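Local coordinates for TerD domain-containing protein (Streptomyces coelicolor A3, PDB 2QZ7) that is of unknown function but is a TerD-family beta-sandwich protein, seen with bound sodium ions and possibly linked to tellurium resistance, at residues A[26-31]-A[93-98]. Sequence-based numbering, arbitrary orientation.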
ATOM      1  N   VAL A  26      -3.148 -12.612   0.469  1.00 55.25           N
ATOM      2  CA  VAL A  26      -2.454 -11.756   1.397  1.00 53.64           C
ATOM      3  C   VAL A  26      -3.369 -10.578   1.668  1.00 51.43           C
ATOM      4  O   VAL A  26      -4.198 -10.236   0.824  1.00 50.24           O
ATOM      5  CB  VAL A  26      -1.056 -11.309   0.835  1.00 54.75           C
ATOM      6  CG1 VAL A  26      -1.187 -10.288  -0.241  1.00 53.83           C
ATOM      7  CG2 VAL A  26      -0.184 -10.783   1.937  1.00 55.96           C
ATOM      8  N   ASP A  27      -3.273 -10.005   2.856  1.00 49.69           N
ATOM      9  CA  ASP A  27      -4.021  -8.777   3.139  1.00 48.45           C
ATOM     10  C   ASP A  27      -3.158  -7.741   3.825  1.00 47.40           C
ATOM     11  O   ASP A  27      -2.100  -8.064   4.423  1.00 46.74           O
ATOM     12  CB  ASP A  27      -5.307  -9.041   3.934  1.00 48.27           C
ATOM     13  CG  ASP A  27      -5.044  -9.320   5.408  1.00 49.47           C
ATOM     14  OD1 ASP A  27      -5.577  -8.601   6.273  1.00 50.28           O
ATOM     15  OD2 ASP A  27      -4.328 -10.284   5.717  1.00 48.26           O
ATOM     16  N   VAL A  28      -3.595  -6.490   3.678  1.00 45.33           N
ATOM     17  CA  VAL A  28      -2.925  -5.360   4.227  1.00 44.04           C
ATOM     18  C   VAL A  28      -3.986  -4.598   5.017  1.00 44.54           C
ATOM     19  O   VAL A  28      -5.054  -4.273   4.500  1.00 44.16           O
ATOM     20  CB  VAL A  28      -2.337  -4.473   3.111  1.00 46.33           C
ATOM     21  CG1 VAL A  28      -1.641  -3.234   3.692  1.00 42.83           C
ATOM     22  CG2 VAL A  28      -1.355  -5.292   2.250  1.00 43.05           C
ATOM     23  N   ARG A  29      -3.709  -4.348   6.286  1.00 44.00           N
ATOM     24  CA  ARG A  29      -4.654  -3.573   7.130  1.00 44.43           C
ATOM     25  C   ARG A  29      -3.936  -2.353   7.646  1.00 43.85           C
ATOM     26  O   ARG A  29      -2.741  -2.432   8.013  1.00 43.49           O
ATOM     27  CB  ARG A  29      -5.139  -4.425   8.318  1.00 44.17           C
ATOM     28  CG  ARG A  29      -6.100  -5.551   7.946  1.00 45.93           C
ATOM     29  CD  ARG A  29      -6.285  -6.533   9.140  1.00 47.23           C
ATOM     30  NE  ARG A  29      -5.072  -7.344   9.258  1.00 45.86           N
ATOM     31  CZ  ARG A  29      -4.786  -8.171  10.260  1.00 49.36           C
ATOM     32  NH1 ARG A  29      -5.623  -8.312  11.262  1.00 48.59           N
ATOM     33  NH2 ARG A  29      -3.657  -8.876  10.241  1.00 48.78           N
ATOM     34  N   LEU A  30      -4.676  -1.245   7.729  1.00 43.53           N
ATOM     35  CA  LEU A  30      -4.102   0.045   8.082  1.00 43.34           C
ATOM     36  C   LEU A  30      -4.924   0.737   9.192  1.00 43.50           C
ATOM     37  O   LEU A  30      -6.158   0.713   9.145  1.00 42.74           O
ATOM     38  CB  LEU A  30      -4.090   0.922   6.821  1.00 43.57           C
ATOM     39  CG  LEU A  30      -3.785   2.423   6.974  1.00 44.73           C
ATOM     40  CD1 LEU A  30      -2.349   2.592   7.459  1.00 42.20           C
ATOM     41  CD2 LEU A  30      -3.966   3.077   5.590  1.00 41.77           C
ATOM     42  N   LYS A  31      -4.243   1.292  10.206  1.00 42.70           N
ATOM     43  CA  LYS A  31      -4.901   2.085  11.267  1.00 42.84           C
ATOM     44  C   LYS A  31      -4.221   3.438  11.357  1.00 42.15           C
ATOM     45  O   LYS A  31      -3.064   3.569  10.965  1.00 42.71           O
ATOM     46  CB  LYS A  31      -4.800   1.357  12.632  1.00 42.50           C
ATOM     47  CG  LYS A  31      -3.359   1.120  13.119  1.00 41.52           C
ATOM     48  CD  LYS A  31      -3.343   0.484  14.524  1.00 45.07           C
ATOM     49  CE  LYS A  31      -1.910   0.343  15.052  1.00 48.48           C
ATOM     50  NZ  LYS A  31      -1.855  -0.033  16.522  1.00 49.22           N
HETATM   51  N   MSE A  93      -6.986  -4.096   2.451  1.00 42.45           N
HETATM   52  CA  MSE A  93      -6.954  -4.533   1.075  1.00 42.20           C
HETATM   53  C   MSE A  93      -6.506  -5.990   1.069  1.00 42.56           C
HETATM   54  O   MSE A  93      -5.432  -6.331   1.610  1.00 40.72           O
HETATM   55  CB  MSE A  93      -5.931  -3.676   0.276  1.00 43.88           C
HETATM   56  CG  MSE A  93      -5.963  -3.982  -1.253  1.00 40.54           C
HETATM   57 SE   MSE A  93      -4.784  -2.887  -2.290  0.80 47.05          SE
HETATM   58  CE  MSE A  93      -5.775  -1.250  -2.127  1.00 39.48           C
ATOM     59  N   THR A  94      -7.322  -6.849   0.461  1.00 42.69           N
ATOM     60  CA  THR A  94      -6.970  -8.279   0.303  1.00 43.87           C
ATOM     61  C   THR A  94      -6.570  -8.648  -1.144  1.00 43.99           C
ATOM     62  O   THR A  94      -7.289  -8.330  -2.079  1.00 44.73           O
ATOM     63  CB  THR A  94      -8.149  -9.129   0.782  1.00 43.95           C
ATOM     64  OG1 THR A  94      -8.419  -8.825   2.157  1.00 44.84           O
ATOM     65  CG2 THR A  94      -7.906 -10.659   0.613  1.00 46.11           C
ATOM     66  N   PHE A  95      -5.471  -9.387  -1.316  1.00 43.94           N
ATOM     67  CA  PHE A  95      -5.012  -9.818  -2.632  1.00 44.49           C
ATOM     68  C   PHE A  95      -5.106 -11.309  -2.770  1.00 45.51           C
ATOM     69  O   PHE A  95      -4.583 -12.040  -1.923  1.00 46.27           O
ATOM     70  CB  PHE A  95      -3.521  -9.468  -2.892  1.00 42.40           C
ATOM     71  CG  PHE A  95      -3.162  -8.028  -2.622  1.00 44.39           C
ATOM     72  CD1 PHE A  95      -2.735  -7.209  -3.676  1.00 43.91           C
ATOM     73  CD2 PHE A  95      -3.241  -7.486  -1.337  1.00 43.57           C
ATOM     74  CE1 PHE A  95      -2.394  -5.898  -3.449  1.00 43.64           C
ATOM     75  CE2 PHE A  95      -2.888  -6.143  -1.103  1.00 41.31           C
ATOM     76  CZ  PHE A  95      -2.453  -5.374  -2.176  1.00 42.93           C
ATOM     77  N   GLU A  96      -5.727 -11.758  -3.854  1.00 44.90           N
ATOM     78  CA  GLU A  96      -5.744 -13.156  -4.171  1.00 45.97           C
ATOM     79  C   GLU A  96      -4.702 -13.257  -5.250  1.00 45.43           C
ATOM     80  O   GLU A  96      -5.029 -13.298  -6.429  1.00 45.63           O
ATOM     81  CB  GLU A  96      -7.126 -13.610  -4.670  1.00 45.37           C
ATOM     82  CG  GLU A  96      -8.300 -13.421  -3.685  1.00 50.60           C
ATOM     83  CD  GLU A  96      -8.151 -14.186  -2.355  1.00 56.38           C
ATOM     84  OE1 GLU A  96      -7.591 -15.317  -2.326  1.00 58.58           O
ATOM     85  OE2 GLU A  96      -8.618 -13.647  -1.317  1.00 60.07           O
ATOM     86  N   LEU A  97      -3.440 -13.252  -4.822  1.00 46.21           N
ATOM     87  CA  LEU A  97      -2.253 -13.305  -5.699  1.00 46.26           C
ATOM     88  C   LEU A  97      -2.289 -14.464  -6.708  1.00 46.62           C
ATOM     89  O   LEU A  97      -1.973 -14.295  -7.884  1.00 46.29           O
ATOM     90  CB  LEU A  97      -0.984 -13.363  -4.832  1.00 45.77           C
ATOM     91  CG  LEU A  97      -0.768 -12.123  -3.917  1.00 45.27           C
ATOM     92  CD1 LEU A  97       0.466 -12.298  -3.052  1.00 43.06           C
ATOM     93  CD2 LEU A  97      -0.636 -10.865  -4.700  1.00 45.45           C
ATOM     94  N   ASP A  98      -2.724 -15.623  -6.244  1.00 48.02           N
ATOM     95  CA  ASP A  98      -2.766 -16.826  -7.069  1.00 49.41           C
ATOM     96  C   ASP A  98      -3.736 -16.705  -8.244  1.00 49.76           C
ATOM     97  O   ASP A  98      -3.639 -17.455  -9.189  1.00 50.22           O
ATOM     98  CB  ASP A  98      -3.063 -18.057  -6.208  1.00 50.28           C
ATOM     99  CG  ASP A  98      -4.445 -18.016  -5.527  1.00 52.50           C
ATOM    100  OD1 ASP A  98      -4.954 -19.125  -5.246  1.00 56.59           O
ATOM    101  OD2 ASP A  98      -5.008 -16.923  -5.222  1.00 53.94           O
TER
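Val26 and Phe95 face each other as a hydrogen-bonded antiparallel pair, their side chains side by side on the same face of the sheet. Two backbone bonds tie them: Val26 N gives to Phe95 O at 2.8 Å, and Phe95 N returns a nearly straight bond to Val26 O. Two residues along, Val28 and Met93 (selenomethionine) repeat the exchange, with Met93 N to Val28 O at 2.8 Å.

From CB outward, the Phe95 side chain runs beside the 26-31 strand. Its CB lies 3.6 Å from Val26 CG1. With chi1 at -51°, CG sits beside the backbone N and anti to the carbonyl carbon, 3.8 Å from Val26 CG1. CD2 meets that methyl too and also Val26 O, which approaches the ring at its edge, in plane, 3.6 Å from CD2. Further out, CE2 reaches Val28 CG2 at 3.8 Å, an oblique contact. Leu97, just past the strand end, brings its CD1 to Val26 CG1, the methyl that also meets Phe95 CB, at 3.8 Å.

Asp27 and Thr94 form the non-hydrogen-bonded pair between, on the other face. Asp27 CB lies against Thr94 OG1, whose hydrogen bond goes to Glu92.

Strand 26-31 runs between 91-95 and 129-134. On the inward face of this antiparallel sheet, Val28 and Phe95 pack on Val109 of strand 104-113, and Met93 and Phe95 on Ala48 of strand 44-52, joining it to the second sheet in the TerD-domain beta sandwich.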